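Local coordinates for GP37 (Pseudomonas phage phikz, PDB 5FT0), which probably inhibits the host RNA degradosome during phage infection by acting on the ribonuclease RNase E, at residues Q13-L18 against A80-Y85; F44-T49 against N54-F59; D156-F161 against K168-V173. All coordinates share one frame; numbering follows the deposited sequence.

Interaction 1: residues Q13-L18 against A80-Y85; sequences QALSKL and ADNLKY
Leu-15 and Leu-18 meet Asn-82 and Leu-83 where helix 8-15 runs into a type I beta turn beside the C-terminal end of helix 67-82, in a small, buried contact made by side chains alone. Two pairs carry it. Leu-15 lays both methyls over one face of the Asn-82 amide: CD1 lies 3.6 Å from Asn-82 ND2 and also nears CG, while Leu-15 CD2 reaches Asn-82 CB at 3.9 Å; the two side chains cross at about a right angle. In the second pair, Leu-18 offers both branches to one methyl, with its CD1 3.9 Å and its CD2 4.1 Å from Leu-83 CD2.

The turn spans Leu-15 to Leu-18, is closed by Leu-18 N to Leu-15 O at 3.0 Å, and delivers both leucines to the same side. On the partner segment, Asn-82 keeps CG beside its own backbone N (chi1 -79°), which, with chi2 -86°, turns the flat of the amide to Leu-15. The polar atoms of this buried amide are used elsewhere in the chain: Asn-82 ND2 donates to Ile-78 O, one turn back in its own helix, and OD1 accepts from the backbone N of His-25. The leucine therefore packs on an amide that is held in place by other bonds.

Further out, Tyr-183 of helix 158-187 touches both Leu-18 and Leu-83, and Val-223 and Phe-225 of strand 220-232 pack on Leu-83. From inside the turn, Ser-16 OG reaches back along the chain and donates to Gln-13 O at 2.6 Å.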
ATOM      1  N   GLN A  13       6.824 -31.146  -7.846  1.00 33.07           N
ATOM      2  CA  GLN A  13       7.304 -32.048  -8.889  1.00 33.86           C
ATOM      3  C   GLN A  13       7.656 -31.286 -10.161  1.00 35.05           C
ATOM      4  O   GLN A  13       8.675 -31.569 -10.801  1.00 37.36           O
ATOM      5  CB  GLN A  13       6.257 -33.123  -9.177  1.00 39.96           C
ATOM      6  CG  GLN A  13       6.159 -34.183  -8.090  1.00 48.58           C
ATOM      7  CD  GLN A  13       4.855 -34.954  -8.139  1.00 51.57           C
ATOM      8  OE1 GLN A  13       4.101 -34.866  -9.110  1.00 58.26           O
ATOM      9  NE2 GLN A  13       4.579 -35.714  -7.085  1.00 50.09           N
ATOM     10  N   ALA A  14       6.825 -30.314 -10.544  1.00 29.57           N
ATOM     11  CA  ALA A  14       7.153 -29.478 -11.695  1.00 34.31           C
ATOM     12  C   ALA A  14       8.379 -28.617 -11.416  1.00 32.23           C
ATOM     13  O   ALA A  14       9.263 -28.485 -12.271  1.00 31.88           O
ATOM     14  CB  ALA A  14       5.955 -28.603 -12.067  1.00 26.07           C
ATOM     15  N   LEU A  15       8.453 -28.026 -10.220  1.00 31.28           N
ATOM     16  CA  LEU A  15       9.589 -27.173  -9.887  1.00 29.41           C
ATOM     17  C   LEU A  15      10.890 -27.962  -9.822  1.00 36.10           C
ATOM     18  O   LEU A  15      11.960 -27.417 -10.119  1.00 33.74           O
ATOM     19  CB  LEU A  15       9.332 -26.452  -8.564  1.00 33.80           C
ATOM     20  CG  LEU A  15       8.236 -25.386  -8.600  1.00 32.61           C
ATOM     21  CD1 LEU A  15       8.128 -24.667  -7.265  1.00 35.58           C
ATOM     22  CD2 LEU A  15       8.506 -24.399  -9.725  1.00 25.99           C
ATOM     23  N   SER A  16      10.823 -29.242  -9.449  1.00 36.10           N
ATOM     24  CA  SER A  16      12.024 -30.064  -9.343  1.00 40.37           C
ATOM     25  C   SER A  16      12.682 -30.322 -10.693  1.00 35.45           C
ATOM     26  O   SER A  16      13.845 -30.739 -10.724  1.00 42.06           O
ATOM     27  CB  SER A  16      11.694 -31.397  -8.668  1.00 40.38           C
ATOM     28  OG  SER A  16      10.875 -32.200  -9.503  1.00 42.32           O
ATOM     29  N   LYS A  17      11.977 -30.093 -11.798  1.00 34.63           N
ATOM     30  CA  LYS A  17      12.588 -30.232 -13.113  1.00 31.26           C
ATOM     31  C   LYS A  17      13.422 -29.021 -13.504  1.00 34.43           C
ATOM     32  O   LYS A  17      14.146 -29.085 -14.504  1.00 33.10           O
ATOM     33  CB  LYS A  17      11.507 -30.500 -14.164  1.00 34.71           C
ATOM     34  CG  LYS A  17      10.876 -31.875 -14.016  1.00 38.55           C
ATOM     35  CD  LYS A  17       9.545 -32.000 -14.732  1.00 40.23           C
ATOM     36  CE  LYS A  17       8.875 -33.320 -14.359  1.00 35.87           C
ATOM     37  NZ  LYS A  17       7.531 -33.469 -14.976  1.00 50.94           N
ATOM     38  N   LEU A  18      13.352 -27.933 -12.740  1.00 33.69           N
ATOM     39  CA  LEU A  18      14.155 -26.748 -13.012  1.00 29.69           C
ATOM     40  C   LEU A  18      15.579 -26.963 -12.513  1.00 39.24           C
ATOM     41  O   LEU A  18      15.793 -27.232 -11.324  1.00 32.66           O
ATOM     42  CB  LEU A  18      13.542 -25.517 -12.351  1.00 29.91           C
ATOM     43  CG  LEU A  18      12.243 -24.968 -12.945  1.00 34.86           C
ATOM     44  CD1 LEU A  18      11.771 -23.760 -12.155  1.00 29.40           C
ATOM     45  CD2 LEU A  18      12.442 -24.607 -14.406  1.00 29.39           C
ATOM     46  N   ALA A  80       7.410 -19.927 -13.441  1.00 23.12           N
ATOM     47  CA  ALA A  80       8.041 -18.635 -13.696  1.00 24.64           C
ATOM     48  C   ALA A  80       8.286 -17.871 -12.401  1.00 25.72           C
ATOM     49  O   ALA A  80       9.309 -17.193 -12.255  1.00 27.54           O
ATOM     50  CB  ALA A  80       7.181 -17.811 -14.654  1.00 22.49           C
ATOM     51  N   ASP A  81       7.359 -17.979 -11.444  1.00 27.41           N
ATOM     52  CA  ASP A  81       7.515 -17.295 -10.164  1.00 25.83           C
ATOM     53  C   ASP A  81       8.736 -17.780  -9.393  1.00 34.94           C
ATOM     54  O   ASP A  81       9.300 -17.029  -8.589  1.00 35.92           O
ATOM     55  CB  ASP A  81       6.258 -17.486  -9.313  1.00 37.96           C
ATOM     56  CG  ASP A  81       5.392 -16.247  -9.268  1.00 51.88           C
ATOM     57  OD1 ASP A  81       5.956 -15.133  -9.231  1.00 66.30           O
ATOM     58  OD2 ASP A  81       4.151 -16.387  -9.261  1.00 60.76           O
ATOM     59  N   ASN A  82       9.153 -19.025  -9.603  1.00 28.51           N
ATOM     60  CA  ASN A  82      10.239 -19.597  -8.823  1.00 29.74           C
ATOM     61  C   ASN A  82      11.581 -19.568  -9.538  1.00 32.47           C
ATOM     62  O   ASN A  82      12.586 -19.972  -8.943  1.00 33.39           O
ATOM     63  CB  ASN A  82       9.894 -21.034  -8.421  1.00 28.74           C
ATOM     64  CG  ASN A  82       8.943 -21.084  -7.241  1.00 36.05           C
ATOM     65  OD1 ASN A  82       9.370 -21.042  -6.089  1.00 36.11           O
ATOM     66  ND2 ASN A  82       7.646 -21.153  -7.525  1.00 27.84           N
ATOM     67  N   LEU A  83      11.623 -19.096 -10.788  1.00 28.47           N
ATOM     68  CA  LEU A  83      12.902 -18.886 -11.458  1.00 26.50           C
ATOM     69  C   LEU A  83      13.783 -17.916 -10.685  1.00 31.18           C
ATOM     70  O   LEU A  83      15.012 -18.028 -10.729  1.00 27.70           O
ATOM     71  CB  LEU A  83      12.678 -18.366 -12.879  1.00 23.98           C
ATOM     72  CG  LEU A  83      12.017 -19.333 -13.856  1.00 28.79           C
ATOM     73  CD1 LEU A  83      11.768 -18.650 -15.199  1.00 30.01           C
ATOM     74  CD2 LEU A  83      12.875 -20.578 -14.025  1.00 25.83           C
ATOM     75  N   LYS A  84      13.171 -16.963  -9.977  1.00 27.30           N
ATOM     76  CA  LYS A  84      13.919 -16.007  -9.170  1.00 28.83           C
ATOM     77  C   LYS A  84      14.788 -16.686  -8.122  1.00 33.02           C
ATOM     78  O   LYS A  84      15.785 -16.100  -7.687  1.00 32.96           O
ATOM     79  CB  LYS A  84      12.960 -15.041  -8.473  1.00 35.14           C
ATOM     80  CG  LYS A  84      12.503 -13.880  -9.330  1.00 47.97           C
ATOM     81  CD  LYS A  84      11.345 -13.157  -8.664  1.00 50.94           C
ATOM     82  CE  LYS A  84      10.088 -14.010  -8.707  1.00 52.96           C
ATOM     83  NZ  LYS A  84       9.075 -13.575  -7.709  1.00 47.42           N
ATOM     84  N   TYR A  85      14.433 -17.899  -7.706  1.00 29.45           N
ATOM     85  CA  TYR A  85      15.147 -18.600  -6.651  1.00 32.60           C
ATOM     86  C   TYR A  85      16.143 -19.622  -7.180  1.00 32.37           C
ATOM     87  O   TYR A  85      16.810 -20.287  -6.381  1.00 38.50           O
ATOM     88  CB  TYR A  85      14.144 -19.270  -5.708  1.00 34.23           C
ATOM     89  CG  TYR A  85      13.108 -18.300  -5.188  1.00 39.80           C
ATOM     90  CD1 TYR A  85      13.485 -17.193  -4.436  1.00 38.41           C
ATOM     91  CD2 TYR A  85      11.758 -18.477  -5.462  1.00 36.39           C
ATOM     92  CE1 TYR A  85      12.546 -16.294  -3.963  1.00 40.83           C
ATOM     93  CE2 TYR A  85      10.811 -17.583  -4.993  1.00 36.53           C
ATOM     94  CZ  TYR A  85      11.211 -16.494  -4.243  1.00 45.73           C
ATOM     95  OH  TYR A  85      10.276 -15.603  -3.772  1.00 49.18           O
TER

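Interaction 2: residues F44-T49 against N54-F59; sequences FVTCAT and NTHYTF
Val-45 and Cys-47 pair with Tyr-57 and Thr-55 in a two-stranded antiparallel beta hairpin, strand 42-48 running against strand 55-59. Each of these hydrogen-bonded pairs is closed by two backbone bonds: Val-45 N to Tyr-57 O at 2.9 Å with its return bond from Tyr-57 N to Val-45 O, and Cys-47 N to Thr-55 O at 2.8 Å with its return from Thr-55 N to Cys-47 O. All four are close to straight. Between them, His-56 CA approaches Val-45 O in a CA-H...O contact.

The close-packed face carries Val-45, Cys-47, Tyr-57 and, more exposed, Thr-55. Here Cys-47 SG comes in at the rim of the Tyr-57 ring, 3.8 Å from Tyr-57 CE2, a sulfur-aromatic contact made edge-on. Cys-47 CB also abuts Thr-55 OG1. Val-45 CG2 meets the edge of the Phe-59 ring, two residues on from Tyr-57, 3.8 Å from Phe-59 CE1.

The other face, with Phe-44, Thr-46, His-56 and Thr-58, is largely open to solvent, and its two rings touch only at their rims. Phe-44, its CG anti to the backbone N (chi1 -178°), swings its ring across the neighbouring strand, and Phe-44 CZ reaches His-56 CD2 at 3.6 Å. Neither ring lies over the face of the other, and their planes are 28° apart. Thr-58 OG1 lies in line with the edge of the Phe-44 ring, and Thr-46 runs side by side with His-56.

Val-74 of helix 67-82 covers Val-45 and Cys-47, Tyr-73 of that helix stacks on Phe-59, and strand 30-37 bonds to the far edge of strand 42-48.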
ATOM      1  N   PHE A  44     -10.628 -15.731 -16.611  1.00 33.17           N
ATOM      2  CA  PHE A  44     -10.222 -15.160 -15.336  1.00 36.33           C
ATOM      3  C   PHE A  44     -10.015 -16.294 -14.344  1.00 39.69           C
ATOM      4  O   PHE A  44     -10.872 -17.173 -14.220  1.00 40.27           O
ATOM      5  CB  PHE A  44     -11.266 -14.174 -14.808  1.00 39.84           C
ATOM      6  CG  PHE A  44     -10.878 -13.526 -13.511  1.00 37.32           C
ATOM      7  CD1 PHE A  44      -9.972 -12.479 -13.491  1.00 38.38           C
ATOM      8  CD2 PHE A  44     -11.407 -13.972 -12.311  1.00 37.62           C
ATOM      9  CE1 PHE A  44      -9.607 -11.881 -12.300  1.00 47.13           C
ATOM     10  CE2 PHE A  44     -11.046 -13.380 -11.115  1.00 46.74           C
ATOM     11  CZ  PHE A  44     -10.145 -12.333 -11.108  1.00 42.70           C
ATOM     12  N   VAL A  45      -8.879 -16.275 -13.650  1.00 40.38           N
ATOM     13  CA  VAL A  45      -8.480 -17.353 -12.753  1.00 38.46           C
ATOM     14  C   VAL A  45      -8.260 -16.783 -11.361  1.00 42.36           C
ATOM     15  O   VAL A  45      -7.674 -15.706 -11.207  1.00 46.57           O
ATOM     16  CB  VAL A  45      -7.204 -18.061 -13.261  1.00 35.85           C
ATOM     17  CG1 VAL A  45      -6.792 -19.177 -12.312  1.00 30.59           C
ATOM     18  CG2 VAL A  45      -7.421 -18.604 -14.661  1.00 36.83           C
ATOM     19  N   THR A  46      -8.733 -17.507 -10.348  1.00 37.83           N
ATOM     20  CA  THR A  46      -8.516 -17.159  -8.950  1.00 45.82           C
ATOM     21  C   THR A  46      -7.871 -18.339  -8.237  1.00 43.12           C
ATOM     22  O   THR A  46      -8.352 -19.471  -8.348  1.00 42.41           O
ATOM     23  CB  THR A  46      -9.831 -16.776  -8.263  1.00 45.92           C
ATOM     24  OG1 THR A  46     -10.399 -15.638  -8.921  1.00 50.02           O
ATOM     25  CG2 THR A  46      -9.592 -16.443  -6.796  1.00 44.75           C
ATOM     26  N   CYS A  47      -6.787 -18.071  -7.510  1.00 46.33           N
ATOM     27  CA  CYS A  47      -6.041 -19.090  -6.782  1.00 45.66           C
ATOM     28  C   CYS A  47      -5.997 -18.723  -5.306  1.00 48.96           C
ATOM     29  O   CYS A  47      -5.645 -17.591  -4.956  1.00 48.16           O
ATOM     30  CB  CYS A  47      -4.618 -19.230  -7.335  1.00 40.11           C
ATOM     31  SG  CYS A  47      -4.526 -19.642  -9.088  1.00 41.23           S
ATOM     32  N   ALA A  48      -6.342 -19.677  -4.442  1.00 41.56           N
ATOM     33  CA  ALA A  48      -6.454 -19.425  -3.011  1.00 48.96           C
ATOM     34  C   ALA A  48      -5.674 -20.470  -2.227  1.00 48.46           C
ATOM     35  O   ALA A  48      -5.801 -21.670  -2.490  1.00 47.45           O
ATOM     36  CB  ALA A  48      -7.918 -19.428  -2.563  1.00 42.86           C
ATOM     37  N   THR A  49      -4.877 -20.009  -1.267  1.00 51.47           N
ATOM     38  CA  THR A  49      -4.172 -20.857  -0.314  1.00 55.81           C
ATOM     39  C   THR A  49      -4.589 -20.493   1.104  1.00 61.29           C
ATOM     40  O   THR A  49      -5.360 -19.559   1.337  1.00 66.69           O
ATOM     41  CB  THR A  49      -2.652 -20.723  -0.441  1.00 57.55           C
ATOM     42  OG1 THR A  49      -2.252 -19.401  -0.055  1.00 63.46           O
ATOM     43  CG2 THR A  49      -2.195 -21.001  -1.850  1.00 51.46           C
ATOM     44  N   ASN A  54      -5.301 -14.083  -1.926  1.00 69.82           N
ATOM     45  CA  ASN A  54      -5.613 -14.744  -3.199  1.00 62.18           C
ATOM     46  C   ASN A  54      -4.744 -14.177  -4.333  1.00 62.57           C
ATOM     47  O   ASN A  54      -4.369 -13.001  -4.283  1.00 62.30           O
ATOM     48  CB  ASN A  54      -7.090 -14.505  -3.610  1.00 57.28           C
ATOM     49  CG  ASN A  54      -8.085 -15.379  -2.874  1.00 67.87           C
ATOM     50  OD1 ASN A  54      -7.743 -16.119  -1.959  1.00 68.09           O
ATOM     51  ND2 ASN A  54      -9.340 -15.287  -3.280  1.00 67.28           N
ATOM     52  N   THR A  55      -4.460 -14.971  -5.372  1.00 54.57           N
ATOM     53  CA  THR A  55      -3.846 -14.466  -6.599  1.00 55.34           C
ATOM     54  C   THR A  55      -4.821 -14.588  -7.766  1.00 44.32           C
ATOM     55  O   THR A  55      -5.708 -15.447  -7.771  1.00 48.82           O
ATOM     56  CB  THR A  55      -2.550 -15.213  -6.946  1.00 51.06           C
ATOM     57  OG1 THR A  55      -2.832 -16.602  -7.165  1.00 63.69           O
ATOM     58  CG2 THR A  55      -1.523 -15.077  -5.838  1.00 47.34           C
ATOM     59  N   HIS A  56      -4.640 -13.725  -8.767  1.00 43.79           N
ATOM     60  CA  HIS A  56      -5.546 -13.659  -9.907  1.00 43.57           C
ATOM     61  C   HIS A  56      -4.757 -13.573 -11.207  1.00 42.86           C
ATOM     62  O   HIS A  56      -3.693 -12.948 -11.259  1.00 41.23           O
ATOM     63  CB  HIS A  56      -6.491 -12.451  -9.798  1.00 41.51           C
ATOM     64  CG  HIS A  56      -7.148 -12.315  -8.458  1.00 60.26           C
ATOM     65  ND1 HIS A  56      -6.520 -11.728  -7.379  1.00 66.18           N
ATOM     66  CD2 HIS A  56      -8.374 -12.688  -8.022  1.00 54.47           C
ATOM     67  CE1 HIS A  56      -7.331 -11.749  -6.337  1.00 65.56           C
ATOM     68  NE2 HIS A  56      -8.463 -12.326  -6.700  1.00 61.40           N
ATOM     69  N   TYR A  57      -5.292 -14.195 -12.259  1.00 34.62           N
ATOM     70  CA  TYR A  57      -4.680 -14.149 -13.580  1.00 32.11           C
ATOM     71  C   TYR A  57      -5.759 -13.985 -14.641  1.00 35.43           C
ATOM     72  O   TYR A  57      -6.927 -14.321 -14.429  1.00 34.15           O
ATOM     73  CB  TYR A  57      -3.872 -15.417 -13.894  1.00 38.72           C
ATOM     74  CG  TYR A  57      -2.879 -15.840 -12.838  1.00 36.74           C
ATOM     75  CD1 TYR A  57      -1.700 -15.134 -12.639  1.00 35.43           C
ATOM     76  CD2 TYR A  57      -3.105 -16.971 -12.065  1.00 38.64           C
ATOM     77  CE1 TYR A  57      -0.782 -15.531 -11.680  1.00 36.24           C
ATOM     78  CE2 TYR A  57      -2.192 -17.378 -11.106  1.00 44.27           C
ATOM     79  CZ  TYR A  57      -1.033 -16.655 -10.918  1.00 39.68           C
ATOM     80  OH  TYR A  57      -0.126 -17.059  -9.967  1.00 45.77           O
ATOM     81  N   THR A  58      -5.344 -13.479 -15.802  1.00 40.23           N
ATOM     82  CA  THR A  58      -6.188 -13.424 -16.989  1.00 37.27           C
ATOM     83  C   THR A  58      -5.352 -13.824 -18.193  1.00 35.71           C
ATOM     84  O   THR A  58      -4.262 -13.280 -18.397  1.00 35.56           O
ATOM     85  CB  THR A  58      -6.783 -12.024 -17.201  1.00 39.42           C
ATOM     86  OG1 THR A  58      -7.636 -11.693 -16.098  1.00 40.12           O
ATOM     87  CG2 THR A  58      -7.594 -11.972 -18.494  1.00 41.68           C
ATOM     88  N   PHE A  59      -5.849 -14.777 -18.979  1.00 34.90           N
ATOM     89  CA  PHE A  59      -5.159 -15.189 -20.193  1.00 33.74           C
ATOM     90  C   PHE A  59      -6.177 -15.409 -21.305  1.00 35.48           C
ATOM     91  O   PHE A  59      -7.379 -15.541 -21.061  1.00 33.27           O
ATOM     92  CB  PHE A  59      -4.307 -16.451 -19.965  1.00 33.31           C
ATOM     93  CG  PHE A  59      -5.107 -17.709 -19.734  1.00 31.59           C
ATOM     94  CD1 PHE A  59      -5.496 -18.076 -18.455  1.00 34.36           C
ATOM     95  CD2 PHE A  59      -5.442 -18.539 -20.793  1.00 34.81           C
ATOM     96  CE1 PHE A  59      -6.219 -19.240 -18.240  1.00 30.89           C
ATOM     97  CE2 PHE A  59      -6.166 -19.701 -20.585  1.00 32.52           C
ATOM     98  CZ  PHE A  59      -6.552 -20.052 -19.306  1.00 28.53           C
TER

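Interaction 3: residues D156-F161 against K168-V173; sequences DNLEEF and KNANNV
Leu-158 and Phe-161 press on Ala-170 and Val-173, two parts of helix 158-187 brought together by a kink around residues 168-172. Just ahead of the helix, Asn-157 is the N-cap: its OD1 accepts from Glu-160 N at 3.1 Å, the donor lying well above the amide plane. Leu-158 follows, with CG anti to its backbone N (chi1 163°), and sends CD1 across to Ala-170 CB at 3.7 Å; the same methyl also nears the backbone N of Asn-171. Glu-160 faces the other way, its OE2 accepting a hydrogen bond from the backbone N of Lys-154.

Phe-161 closes the segment and makes two contacts. Its carbonyl O lies 3.7 Å from Ala-170 CB, and Phe-161 CD1 reaches Val-173 CG1 at 3.7 Å, the methyl sitting at the edge of the ring. Phe-153 adds an edge-to-face partner to that ring.

Phe-161 and Ala-170 have their CA atoms within 5.0 Å although they are nine positions apart, as expected where a helix is kinked and its N-capped first arm lies against the next. At the kink, Asn-169 OD1 is hydrogen-bonded to ND2 of Asn-100, a residue of the potassium site.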
ATOM      1  N   ASP A 156      24.595  -6.646 -26.127  1.00 74.37           N
ATOM      2  CA  ASP A 156      26.045  -6.809 -26.175  1.00 72.80           C
ATOM      3  C   ASP A 156      26.766  -5.593 -25.613  1.00 68.36           C
ATOM      4  O   ASP A 156      27.869  -5.720 -25.070  1.00 71.22           O
ATOM      5  CB  ASP A 156      26.502  -7.056 -27.615  1.00 75.03           C
ATOM      6  CG  ASP A 156      26.000  -8.369 -28.172  1.00 81.23           C
ATOM      7  OD1 ASP A 156      25.806  -9.318 -27.383  1.00 86.14           O
ATOM      8  OD2 ASP A 156      25.799  -8.450 -29.402  1.00 80.66           O
ATOM      9  N   ASN A 157      26.157  -4.415 -25.721  1.00 71.03           N
ATOM     10  CA  ASN A 157      26.830  -3.151 -25.458  1.00 64.81           C
ATOM     11  C   ASN A 157      26.648  -2.776 -23.988  1.00 61.91           C
ATOM     12  O   ASN A 157      25.521  -2.561 -23.530  1.00 61.91           O
ATOM     13  CB  ASN A 157      26.272  -2.075 -26.395  1.00 58.85           C
ATOM     14  CG  ASN A 157      26.849  -0.689 -26.139  1.00 68.66           C
ATOM     15  OD1 ASN A 157      27.304  -0.370 -25.045  1.00 70.12           O
ATOM     16  ND2 ASN A 157      26.835   0.143 -27.174  1.00 68.84           N
ATOM     17  N   LEU A 158      27.763  -2.672 -23.259  1.00 53.23           N
ATOM     18  CA  LEU A 158      27.705  -2.275 -21.855  1.00 54.88           C
ATOM     19  C   LEU A 158      27.364  -0.797 -21.698  1.00 60.34           C
ATOM     20  O   LEU A 158      26.705  -0.417 -20.723  1.00 60.72           O
ATOM     21  CB  LEU A 158      29.033  -2.587 -21.160  1.00 48.54           C
ATOM     22  CG  LEU A 158      29.313  -1.901 -19.820  1.00 55.88           C
ATOM     23  CD1 LEU A 158      28.450  -2.485 -18.720  1.00 54.01           C
ATOM     24  CD2 LEU A 158      30.782  -1.985 -19.446  1.00 52.34           C
ATOM     25  N   GLU A 159      27.795   0.047 -22.642  1.00 58.22           N
ATOM     26  CA  GLU A 159      27.525   1.478 -22.529  1.00 61.71           C
ATOM     27  C   GLU A 159      26.033   1.771 -22.540  1.00 54.64           C
ATOM     28  O   GLU A 159      25.592   2.760 -21.947  1.00 58.18           O
ATOM     29  CB  GLU A 159      28.226   2.240 -23.656  1.00 53.33           C
ATOM     30  N   GLU A 160      25.238   0.931 -23.208  1.00 53.33           N
ATOM     31  CA  GLU A 160      23.791   1.107 -23.144  1.00 53.82           C
ATOM     32  C   GLU A 160      23.247   0.747 -21.767  1.00 56.30           C
ATOM     33  O   GLU A 160      22.259   1.339 -21.321  1.00 54.33           O
ATOM     34  CB  GLU A 160      23.104   0.281 -24.231  1.00 53.80           C
ATOM     35  CG  GLU A 160      23.491   0.685 -25.644  1.00 56.49           C
ATOM     36  CD  GLU A 160      22.500   0.201 -26.684  1.00 60.63           C
ATOM     37  OE1 GLU A 160      21.303   0.528 -26.558  1.00 63.95           O
ATOM     38  OE2 GLU A 160      22.917  -0.501 -27.627  1.00 75.16           O
ATOM     39  N   PHE A 161      23.877  -0.210 -21.078  1.00 48.89           N
ATOM     40  CA  PHE A 161      23.530  -0.448 -19.682  1.00 50.59           C
ATOM     41  C   PHE A 161      24.053   0.664 -18.783  1.00 51.94           C
ATOM     42  O   PHE A 161      23.477   0.922 -17.721  1.00 48.70           O
ATOM     43  CB  PHE A 161      24.063  -1.806 -19.224  1.00 47.30           C
ATOM     44  CG  PHE A 161      23.202  -2.966 -19.641  1.00 49.65           C
ATOM     45  CD1 PHE A 161      22.147  -3.381 -18.843  1.00 39.22           C
ATOM     46  CD2 PHE A 161      23.440  -3.635 -20.830  1.00 48.72           C
ATOM     47  CE1 PHE A 161      21.351  -4.443 -19.223  1.00 41.90           C
ATOM     48  CE2 PHE A 161      22.645  -4.699 -21.214  1.00 45.27           C
ATOM     49  CZ  PHE A 161      21.600  -5.104 -20.411  1.00 42.21           C
ATOM     50  N   LYS A 168      27.744   2.665 -11.966  1.00 50.04           N
ATOM     51  CA  LYS A 168      27.913   1.907 -10.729  1.00 53.09           C
ATOM     52  C   LYS A 168      27.243   0.541 -10.808  1.00 59.50           C
ATOM     53  O   LYS A 168      27.737  -0.426 -10.218  1.00 59.22           O
ATOM     54  CB  LYS A 168      27.360   2.702  -9.544  1.00 51.96           C
ATOM     55  CG  LYS A 168      27.474   1.997  -8.199  1.00 55.77           C
ATOM     56  CD  LYS A 168      26.945   2.868  -7.068  1.00 58.77           C
ATOM     57  CE  LYS A 168      27.069   2.171  -5.721  1.00 67.61           C
ATOM     58  NZ  LYS A 168      26.600   3.042  -4.604  1.00 76.07           N
ATOM     59  N   ASN A 169      26.137   0.438 -11.545  1.00 56.27           N
ATOM     60  CA  ASN A 169      25.341  -0.779 -11.599  1.00 50.64           C
ATOM     61  C   ASN A 169      25.371  -1.452 -12.963  1.00 42.61           C
ATOM     62  O   ASN A 169      24.804  -2.539 -13.108  1.00 45.30           O
ATOM     63  CB  ASN A 169      23.887  -0.466 -11.225  1.00 46.93           C
ATOM     64  CG  ASN A 169      23.775   0.443 -10.020  1.00 50.51           C
ATOM     65  OD1 ASN A 169      23.855  -0.004  -8.876  1.00 53.10           O
ATOM     66  ND2 ASN A 169      23.583   1.736 -10.274  1.00 47.90           N
ATOM     67  N   ALA A 170      26.022  -0.843 -13.956  1.00 42.04           N
ATOM     68  CA  ALA A 170      25.833  -1.260 -15.343  1.00 43.43           C
ATOM     69  C   ALA A 170      26.254  -2.708 -15.569  1.00 49.98           C
ATOM     70  O   ALA A 170      25.542  -3.470 -16.234  1.00 47.39           O
ATOM     71  CB  ALA A 170      26.603  -0.330 -16.280  1.00 50.22           C
ATOM     72  N   ASN A 171      27.406  -3.108 -15.029  1.00 45.89           N
ATOM     73  CA  ASN A 171      27.898  -4.455 -15.299  1.00 50.91           C
ATOM     74  C   ASN A 171      27.124  -5.508 -14.513  1.00 46.96           C
ATOM     75  O   ASN A 171      26.867  -6.602 -15.029  1.00 47.68           O
ATOM     76  CB  ASN A 171      29.392  -4.547 -14.993  1.00 49.98           C
ATOM     77  CG  ASN A 171      29.997  -5.864 -15.448  1.00 56.15           C
ATOM     78  OD1 ASN A 171      30.357  -6.712 -14.632  1.00 57.41           O
ATOM     79  ND2 ASN A 171      30.097  -6.046 -16.760  1.00 47.89           N
ATOM     80  N   ASN A 172      26.749  -5.205 -13.267  1.00 44.83           N
ATOM     81  CA  ASN A 172      25.922  -6.133 -12.504  1.00 44.29           C
ATOM     82  C   ASN A 172      24.572  -6.345 -13.176  1.00 42.53           C
ATOM     83  O   ASN A 172      24.057  -7.469 -13.215  1.00 37.86           O
ATOM     84  CB  ASN A 172      25.725  -5.619 -11.078  1.00 40.86           C
ATOM     85  CG  ASN A 172      26.986  -5.708 -10.243  1.00 47.22           C
ATOM     86  OD1 ASN A 172      27.807  -6.604 -10.432  1.00 51.01           O
ATOM     87  ND2 ASN A 172      27.143  -4.776  -9.308  1.00 51.85           N
ATOM     88  N   VAL A 173      23.986  -5.272 -13.715  1.00 39.22           N
ATOM     89  CA  VAL A 173      22.688  -5.378 -14.375  1.00 39.00           C
ATOM     90  C   VAL A 173      22.819  -6.131 -15.694  1.00 41.54           C
ATOM     91  O   VAL A 173      21.975  -6.970 -16.031  1.00 36.32           O
ATOM     92  CB  VAL A 173      22.082  -3.977 -14.570  1.00 37.92           C
ATOM     93  CG1 VAL A 173      20.864  -4.042 -15.468  1.00 35.06           C
ATOM     94  CG2 VAL A 173      21.713  -3.372 -13.225  1.00 36.24           C
TER

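How the interactions relate
Along the chain, interaction 2 falls between the two segments of interaction 1, and interaction 3 comes after both. Interactions 1 and 2 are neighbours, their centres 19 Å apart and nearest atoms about 4 Å apart, because helix 67-82 follows strand 55-59, lies on the four-stranded antiparallel sheet and ends at interaction 1. Interaction 3 sits farther off, its centre 27 Å from that of interaction 1 and 36 Å from that of interaction 2, which lies on the opposite side of the chain's centre. Helix 158-187 links the ends: interaction 3 forms at its kinked start, while Tyr-183 near its finish packs on interaction 1, so one long helix spans much of the protein.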